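Local coordinates for ruler protein (PDB 5CUK) that probably acts as the molecular ruler that senses needle length in a bacterial type III secretion system, this chain being its substrate-specificity (SS) domain, at residues 24-38 and 48-60. Residues are numbered along the deposited sequence; the frame is centred on the assembly and turned at random.
Sequences RIQVASAAESHAARL and VEVQVLHGHGQLQ
A36 pairs with V52, and L38 with V50, through backbone hydrogen bonds running both ways. V52 N to A36 O (2.9 Å) is close to linear, 166° at the hydrogen, whereas A36 N reaches V52 O less squarely. That oxygen takes a second donor, Q51 NE2, and the two arrive from opposite faces of its carbonyl plane. H54 N to H34 O (2.8 Å) ends the ladder at H34, the last residue of the type I turn A31–H34.

On the face carrying A35, R37, Q51 and L53, the R37 guanidinium meets two polar side chains in different ways. Its NH1 donates to Q51 OE1 at 2.7 Å, the oxygen lying in the guanidinium plane. E49 comes over a face instead, its OE2 3.0 Å from R37 NE, a salt bridge of charges without a directed N-H. E49 CG stands anti to its backbone N (chi1 -169°), and a bend at chi2 turns the carboxylate toward R37 and L38 on the neighbouring strand.

Strands 35-42 and 46-54 form an antiparallel hairpin at one side of a four-stranded mixed sheet, in a domain of the FliK hook-length-control family.

Apolar contacts join the other face to helix 11-29. V52 forks beneath it, CG1 touching R24 CB (3.5 Å) and CG2 meeting A28 CB (3.7 Å). Farther across the sheet, I25 CD1 touches L59 CD2 at 3.8 Å, beside H88.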
ATOM      1  N   ARG A  24      -3.940   5.319   5.864  1.00 38.97           N
ATOM      2  CA  ARG A  24      -4.101   6.253   4.750  1.00 38.36           C
ATOM      3  C   ARG A  24      -5.511   6.183   4.184  1.00 42.06           C
ATOM      4  O   ARG A  24      -6.055   7.177   3.672  1.00 37.19           O
ATOM      5  CB  ARG A  24      -3.093   5.980   3.647  1.00 37.98           C
ATOM      6  CG  ARG A  24      -1.610   5.985   4.097  1.00 39.31           C
ATOM      7  CD  ARG A  24      -1.217   7.352   4.632  1.00 44.58           C
ATOM      8  NE  ARG A  24      -1.203   7.376   6.092  1.00 48.18           N
ATOM      9  CZ  ARG A  24      -1.382   8.475   6.839  1.00 48.65           C
ATOM     10  NH1 ARG A  24      -1.575   9.682   6.278  1.00 35.94           N
ATOM     11  NH2 ARG A  24      -1.337   8.361   8.167  1.00 46.72           N
ATOM     12  N   ILE A  25      -6.103   5.003   4.277  1.00 37.20           N
ATOM     13  CA  ILE A  25      -7.433   4.817   3.772  1.00 37.74           C
ATOM     14  C   ILE A  25      -8.343   5.686   4.608  1.00 40.79           C
ATOM     15  O   ILE A  25      -9.160   6.420   4.078  1.00 39.73           O
ATOM     16  CB  ILE A  25      -7.869   3.352   3.800  1.00 34.67           C
ATOM     17  CG1 ILE A  25      -7.138   2.561   2.720  1.00 35.88           C
ATOM     18  CG2 ILE A  25      -9.316   3.231   3.489  1.00 44.02           C
ATOM     19  CD1 ILE A  25      -7.393   1.039   2.774  1.00 43.88           C
ATOM     20  N   GLN A  26      -8.166   5.631   5.919  1.00 42.81           N
ATOM     21  CA  GLN A  26      -8.971   6.445   6.804  1.00 44.49           C
ATOM     22  C   GLN A  26      -8.708   7.921   6.589  1.00 43.99           C
ATOM     23  O   GLN A  26      -9.662   8.674   6.572  1.00 40.28           O
ATOM     24  CB  GLN A  26      -8.730   6.103   8.269  1.00 46.85           C
ATOM     25  CG  GLN A  26      -9.149   4.710   8.686  1.00 53.49           C
ATOM     26  CD  GLN A  26      -9.058   4.530  10.195  1.00 62.50           C
ATOM     27  OE1 GLN A  26      -9.564   5.367  10.969  1.00 67.23           O
ATOM     28  NE2 GLN A  26      -8.398   3.451  10.627  1.00 50.81           N
ATOM     29  N   VAL A  27      -7.454   8.365   6.437  1.00 39.29           N
ATOM     30  CA  VAL A  27      -7.274   9.821   6.225  1.00 37.21           C
ATOM     31  C   VAL A  27      -8.017  10.276   4.968  1.00 42.72           C
ATOM     32  O   VAL A  27      -8.660  11.319   4.952  1.00 41.02           O
ATOM     33  CB  VAL A  27      -5.827  10.234   6.087  1.00 39.45           C
ATOM     34  CG1 VAL A  27      -5.722  11.719   5.774  1.00 31.74           C
ATOM     35  CG2 VAL A  27      -5.041   9.868   7.344  1.00 42.24           C
ATOM     36  N   ALA A  28      -7.938   9.466   3.925  1.00 42.87           N
ATOM     37  CA  ALA A  28      -8.415   9.861   2.609  1.00 43.48           C
ATOM     38  C   ALA A  28      -9.946   9.897   2.515  1.00 47.44           C
ATOM     39  O   ALA A  28     -10.523  10.617   1.684  1.00 49.07           O
ATOM     40  CB  ALA A  28      -7.848   8.935   1.555  1.00 37.65           C
ATOM     41  N   SER A  29     -10.583   9.102   3.366  1.00 50.03           N
ATOM     42  CA  SER A  29     -12.030   9.069   3.459  1.00 55.00           C
ATOM     43  C   SER A  29     -12.479  10.446   3.890  1.00 57.05           C
ATOM     44  O   SER A  29     -13.306  11.088   3.230  1.00 62.93           O
ATOM     45  CB  SER A  29     -12.507   7.993   4.453  1.00 48.93           C
ATOM     46  OG  SER A  29     -12.721   8.562   5.726  1.00 54.00           O
ATOM     47  N   ALA A  30     -11.910  10.922   4.992  1.00 53.01           N
ATOM     48  CA  ALA A  30     -12.357  12.201   5.536  1.00 56.07           C
ATOM     49  C   ALA A  30     -11.444  13.350   5.122  1.00 52.15           C
ATOM     50  O   ALA A  30     -10.984  14.095   5.964  1.00 51.91           O
ATOM     51  CB  ALA A  30     -12.452  12.114   7.037  1.00 51.41           C
ATOM     52  N   ALA A  31     -11.182  13.498   3.827  1.00 58.09           N
ATOM     53  CA  ALA A  31     -10.314  14.581   3.346  1.00 54.48           C
ATOM     54  C   ALA A  31     -10.681  15.052   1.924  1.00 57.59           C
ATOM     55  O   ALA A  31     -11.122  14.223   1.119  1.00 50.70           O
ATOM     56  CB  ALA A  31      -8.888  14.133   3.390  1.00 51.93           C
ATOM     57  N   GLU A  32     -10.474  16.343   1.607  1.00 57.37           N
ATOM     58  CA  GLU A  32     -11.021  16.926   0.366  1.00 61.73           C
ATOM     59  C   GLU A  32     -10.397  16.303  -0.858  1.00 56.95           C
ATOM     60  O   GLU A  32     -11.046  16.129  -1.883  1.00 55.58           O
ATOM     61  CB  GLU A  32     -10.797  18.449   0.247  1.00 65.35           C
ATOM     62  CG  GLU A  32     -11.433  19.001  -1.081  1.00 69.59           C
ATOM     63  CD  GLU A  32     -10.589  20.003  -1.857  1.00 71.47           C
ATOM     64  OE1 GLU A  32      -9.539  20.441  -1.327  1.00 72.72           O
ATOM     65  OE2 GLU A  32     -10.971  20.345  -3.020  1.00 67.52           O
ATOM     66  N   SER A  33      -9.115  15.978  -0.757  1.00 54.51           N
ATOM     67  CA  SER A  33      -8.400  15.483  -1.922  1.00 50.34           C
ATOM     68  C   SER A  33      -8.798  14.036  -2.215  1.00 50.37           C
ATOM     69  O   SER A  33      -8.488  13.522  -3.292  1.00 44.57           O
ATOM     70  CB  SER A  33      -6.891  15.604  -1.710  1.00 46.13           C
ATOM     71  OG  SER A  33      -6.521  14.889  -0.544  1.00 44.47           O
ATOM     72  N   HIS A  34      -9.502  13.396  -1.270  1.00 46.07           N
ATOM     73  CA  HIS A  34      -9.835  11.975  -1.373  1.00 44.06           C
ATOM     74  C   HIS A  34      -8.532  11.160  -1.457  1.00 40.44           C
ATOM     75  O   HIS A  34      -8.497  10.069  -2.022  1.00 39.23           O
ATOM     76  CB  HIS A  34     -10.701  11.674  -2.605  1.00 45.13           C
ATOM     77  CG  HIS A  34     -11.885  12.574  -2.751  1.00 53.22           C
ATOM     78  ND1 HIS A  34     -12.962  12.538  -1.883  1.00 53.93           N
ATOM     79  CD2 HIS A  34     -12.165  13.544  -3.654  1.00 52.29           C
ATOM     80  CE1 HIS A  34     -13.847  13.445  -2.247  1.00 56.94           C
ATOM     81  NE2 HIS A  34     -13.390  14.069  -3.322  1.00 57.20           N
ATOM     82  N   ALA A  35      -7.459  11.704  -0.908  1.00 36.48           N
ATOM     83  CA  ALA A  35      -6.176  11.070  -1.067  1.00 41.50           C
ATOM     84  C   ALA A  35      -5.374  11.290   0.199  1.00 42.32           C
ATOM     85  O   ALA A  35      -5.582  12.297   0.913  1.00 40.90           O
ATOM     86  CB  ALA A  35      -5.469  11.619  -2.291  1.00 38.55           C
ATOM     87  N   ALA A  36      -4.512  10.319   0.512  1.00 32.27           N
ATOM     88  CA  ALA A  36      -3.628  10.421   1.655  1.00 35.05           C
ATOM     89  C   ALA A  36      -2.295   9.724   1.335  1.00 39.53           C
ATOM     90  O   ALA A  36      -2.229   8.829   0.486  1.00 35.02           O
ATOM     91  CB  ALA A  36      -4.273   9.823   2.868  1.00 35.10           C
ATOM     92  N   ARG A  37      -1.246  10.144   2.019  1.00 39.45           N
ATOM     93  CA  ARG A  37       0.063   9.602   1.774  1.00 39.21           C
ATOM     94  C   ARG A  37       0.894   9.748   3.023  1.00 43.10           C
ATOM     95  O   ARG A  37       0.622  10.611   3.851  1.00 40.40           O
ATOM     96  CB  ARG A  37       0.734  10.293   0.586  1.00 40.38           C
ATOM     97  CG  ARG A  37       1.357  11.621   0.914  1.00 45.97           C
ATOM     98  CD  ARG A  37       1.903  12.309  -0.337  1.00 51.30           C
ATOM     99  NE  ARG A  37       3.310  11.983  -0.620  1.00 59.89           N
ATOM    100  CZ  ARG A  37       3.720  11.118  -1.552  1.00 62.66           C
ATOM    101  NH1 ARG A  37       2.829  10.469  -2.305  1.00 55.84           N
ATOM    102  NH2 ARG A  37       5.021  10.907  -1.746  1.00 62.38           N
ATOM    103  N   LEU A  38       1.889   8.872   3.164  1.00 41.38           N
ATOM    104  CA  LEU A  38       2.772   8.871   4.319  1.00 41.93           C
ATOM    105  C   LEU A  38       4.062   8.145   3.950  1.00 45.51           C
ATOM    106  O   LEU A  38       4.045   7.213   3.138  1.00 41.02           O
ATOM    107  CB  LEU A  38       2.093   8.189   5.510  1.00 42.54           C
ATOM    108  CG  LEU A  38       2.664   8.412   6.913  1.00 46.48           C
ATOM    109  CD1 LEU A  38       2.197   9.739   7.476  1.00 40.16           C
ATOM    110  CD2 LEU A  38       2.305   7.262   7.858  1.00 48.93           C
ATOM    111  N   VAL A  48       9.556   3.589   2.508  1.00 39.12           N
ATOM    112  CA  VAL A  48       8.560   3.314   1.513  1.00 36.64           C
ATOM    113  C   VAL A  48       7.497   4.469   1.577  1.00 42.52           C
ATOM    114  O   VAL A  48       7.178   4.967   2.657  1.00 42.46           O
ATOM    115  CB  VAL A  48       7.984   1.922   1.815  1.00 41.58           C
ATOM    116  CG1 VAL A  48       6.505   1.901   1.858  1.00 38.43           C
ATOM    117  CG2 VAL A  48       8.531   0.900   0.883  1.00 41.83           C
ATOM    118  N   GLU A  49       6.996   4.928   0.433  1.00 40.24           N
ATOM    119  CA  GLU A  49       5.899   5.885   0.416  1.00 41.08           C
ATOM    120  C   GLU A  49       4.600   5.178   0.098  1.00 40.22           C
ATOM    121  O   GLU A  49       4.535   4.432  -0.877  1.00 39.83           O
ATOM    122  CB  GLU A  49       6.153   6.991  -0.614  1.00 44.67           C
ATOM    123  CG  GLU A  49       5.184   8.160  -0.495  1.00 53.47           C
ATOM    124  CD  GLU A  49       5.461   9.044   0.743  1.00 54.22           C
ATOM    125  OE1 GLU A  49       6.565   8.939   1.347  1.00 55.53           O
ATOM    126  OE2 GLU A  49       4.562   9.828   1.104  1.00 52.48           O
ATOM    127  N   VAL A  50       3.564   5.404   0.908  1.00 37.67           N
ATOM    128  CA  VAL A  50       2.244   4.872   0.615  1.00 35.11           C
ATOM    129  C   VAL A  50       1.327   5.988   0.130  1.00 36.29           C
ATOM    130  O   VAL A  50       1.196   6.980   0.779  1.00 38.38           O
ATOM    131  CB  VAL A  50       1.616   4.220   1.844  1.00 35.80           C
ATOM    132  CG1 VAL A  50       0.240   3.682   1.506  1.00 32.69           C
ATOM    133  CG2 VAL A  50       2.500   3.107   2.339  1.00 36.64           C
ATOM    134  N   GLN A  51       0.708   5.825  -1.028  1.00 36.79           N
ATOM    135  CA  GLN A  51      -0.279   6.791  -1.514  1.00 37.19           C
ATOM    136  C   GLN A  51      -1.575   6.061  -1.807  1.00 37.86           C
ATOM    137  O   GLN A  51      -1.548   4.979  -2.401  1.00 35.62           O
ATOM    138  CB  GLN A  51       0.229   7.519  -2.778  1.00 42.08           C
ATOM    139  CG  GLN A  51      -0.806   8.458  -3.440  1.00 41.22           C
ATOM    140  CD  GLN A  51      -0.832   9.832  -2.777  1.00 40.92           C
ATOM    141  OE1 GLN A  51       0.179  10.527  -2.730  1.00 40.46           O
ATOM    142  NE2 GLN A  51      -1.980  10.207  -2.234  1.00 36.98           N
ATOM    143  N   VAL A  52      -2.706   6.612  -1.369  1.00 32.81           N
ATOM    144  CA  VAL A  52      -3.966   6.022  -1.737  1.00 31.64           C
ATOM    145  C   VAL A  52      -4.819   7.132  -2.356  1.00 35.70           C
ATOM    146  O   VAL A  52      -4.624   8.315  -2.079  1.00 35.01           O
ATOM    147  CB  VAL A  52      -4.735   5.359  -0.556  1.00 35.75           C
ATOM    148  CG1 VAL A  52      -3.796   4.699   0.434  1.00 34.41           C
ATOM    149  CG2 VAL A  52      -5.623   6.340   0.142  1.00 33.13           C
ATOM    150  N   LEU A  53      -5.702   6.739  -3.256  1.00 33.07           N
ATOM    151  CA  LEU A  53      -6.607   7.666  -3.907  1.00 36.30           C
ATOM    152  C   LEU A  53      -7.925   6.969  -3.974  1.00 37.69           C
ATOM    153  O   LEU A  53      -8.094   5.913  -4.578  1.00 39.53           O
ATOM    154  CB  LEU A  53      -6.164   8.080  -5.302  1.00 31.77           C
ATOM    155  CG  LEU A  53      -7.138   9.037  -5.988  1.00 35.73           C
ATOM    156  CD1 LEU A  53      -7.158  10.344  -5.202  1.00 38.90           C
ATOM    157  CD2 LEU A  53      -6.753   9.263  -7.426  1.00 29.68           C
ATOM    158  N   HIS A  54      -8.862   7.596  -3.306  1.00 41.79           N
ATOM    159  CA  HIS A  54     -10.180   7.091  -3.141  1.00 42.53           C
ATOM    160  C   HIS A  54     -11.095   7.648  -4.222  1.00 44.69           C
ATOM    161  O   HIS A  54     -11.483   8.798  -4.155  1.00 42.72           O
ATOM    162  CB  HIS A  54     -10.627   7.478  -1.749  1.00 48.25           C
ATOM    163  CG  HIS A  54     -12.053   7.173  -1.467  1.00 56.77           C
ATOM    164  ND1 HIS A  54     -12.832   7.961  -0.655  1.00 63.63           N
ATOM    165  CD2 HIS A  54     -12.839   6.162  -1.904  1.00 58.64           C
ATOM    166  CE1 HIS A  54     -14.046   7.430  -0.574  1.00 67.76           C
ATOM    167  NE2 HIS A  54     -14.072   6.342  -1.323  1.00 66.74           N
ATOM    168  N   GLY A  55     -11.417   6.823  -5.213  1.00 42.02           N
ATOM    169  CA  GLY A  55     -12.237   7.215  -6.360  1.00 54.94           C
ATOM    170  C   GLY A  55     -13.573   6.449  -6.296  1.00 60.08           C
ATOM    171  O   GLY A  55     -13.792   5.691  -5.326  1.00 54.29           O
ATOM    172  N   HIS A  56     -14.489   6.639  -7.241  1.00 60.52           N
ATOM    173  CA  HIS A  56     -15.797   6.080  -6.981  1.00 64.77           C
ATOM    174  C   HIS A  56     -15.935   4.592  -7.301  1.00 58.84           C
ATOM    175  O   HIS A  56     -16.438   3.814  -6.467  1.00 60.96           O
ATOM    176  CB  HIS A  56     -16.879   6.882  -7.700  1.00 71.65           C
ATOM    177  CG  HIS A  56     -16.916   8.320  -7.291  1.00 82.43           C
ATOM    178  ND1 HIS A  56     -17.917   8.850  -6.479  1.00 87.18           N
ATOM    179  CD2 HIS A  56     -16.085   9.355  -7.560  1.00 85.67           C
ATOM    180  CE1 HIS A  56     -17.688  10.125  -6.275  1.00 87.36           C
ATOM    181  NE2 HIS A  56     -16.578  10.466  -6.926  1.00 89.34           N
ATOM    182  N   GLY A  57     -15.476   4.158  -8.463  1.00 57.32           N
ATOM    183  CA  GLY A  57     -15.507   2.724  -8.737  1.00 59.68           C
ATOM    184  C   GLY A  57     -14.310   1.913  -8.247  1.00 48.99           C
ATOM    185  O   GLY A  57     -14.207   0.749  -8.594  1.00 51.51           O
ATOM    186  N   GLN A  58     -13.428   2.513  -7.444  1.00 48.93           N
ATOM    187  CA  GLN A  58     -12.162   1.855  -7.039  1.00 44.94           C
ATOM    188  C   GLN A  58     -11.332   2.613  -6.009  1.00 43.55           C
ATOM    189  O   GLN A  58     -11.420   3.837  -5.890  1.00 44.80           O
ATOM    190  CB  GLN A  58     -11.264   1.609  -8.258  1.00 44.62           C
ATOM    191  CG  GLN A  58     -10.467   2.835  -8.750  1.00 47.35           C
ATOM    192  CD  GLN A  58     -11.349   3.911  -9.380  1.00 51.24           C
ATOM    193  OE1 GLN A  58     -12.065   3.667 -10.359  1.00 51.93           O
ATOM    194  NE2 GLN A  58     -11.291   5.108  -8.824  1.00 50.78           N
ATOM    195  N   LEU A  59     -10.506   1.880  -5.269  1.00 40.77           N
ATOM    196  CA  LEU A  59      -9.554   2.501  -4.383  1.00 35.68           C
ATOM    197  C   LEU A  59      -8.172   2.137  -4.849  1.00 37.41           C
ATOM    198  O   LEU A  59      -7.823   0.956  -4.894  1.00 35.09           O
ATOM    199  CB  LEU A  59      -9.763   2.073  -2.949  1.00 39.03           C
ATOM    200  CG  LEU A  59      -8.623   2.565  -2.040  1.00 44.12           C
ATOM    201  CD1 LEU A  59      -8.869   4.011  -1.615  1.00 43.41           C
ATOM    202  CD2 LEU A  59      -8.428   1.661  -0.825  1.00 38.36           C
ATOM    203  N   GLN A  60      -7.403   3.161  -5.220  1.00 38.77           N
ATOM    204  CA  GLN A  60      -6.055   3.001  -5.758  1.00 34.09           C
ATOM    205  C   GLN A  60      -5.003   3.125  -4.683  1.00 35.84           C
ATOM    206  O   GLN A  60      -5.027   4.073  -3.905  1.00 33.94           O
ATOM    207  CB  GLN A  60      -5.793   4.038  -6.843  1.00 37.69           C
ATOM    208  CG  GLN A  60      -6.483   3.718  -8.138  1.00 40.25           C
ATOM    209  CD  GLN A  60      -6.352   4.835  -9.132  1.00 43.72           C
ATOM    210  OE1 GLN A  60      -6.766   5.952  -8.871  1.00 42.82           O
ATOM    211  NE2 GLN A  60      -5.728   4.555 -10.258  1.00 43.76           N
TER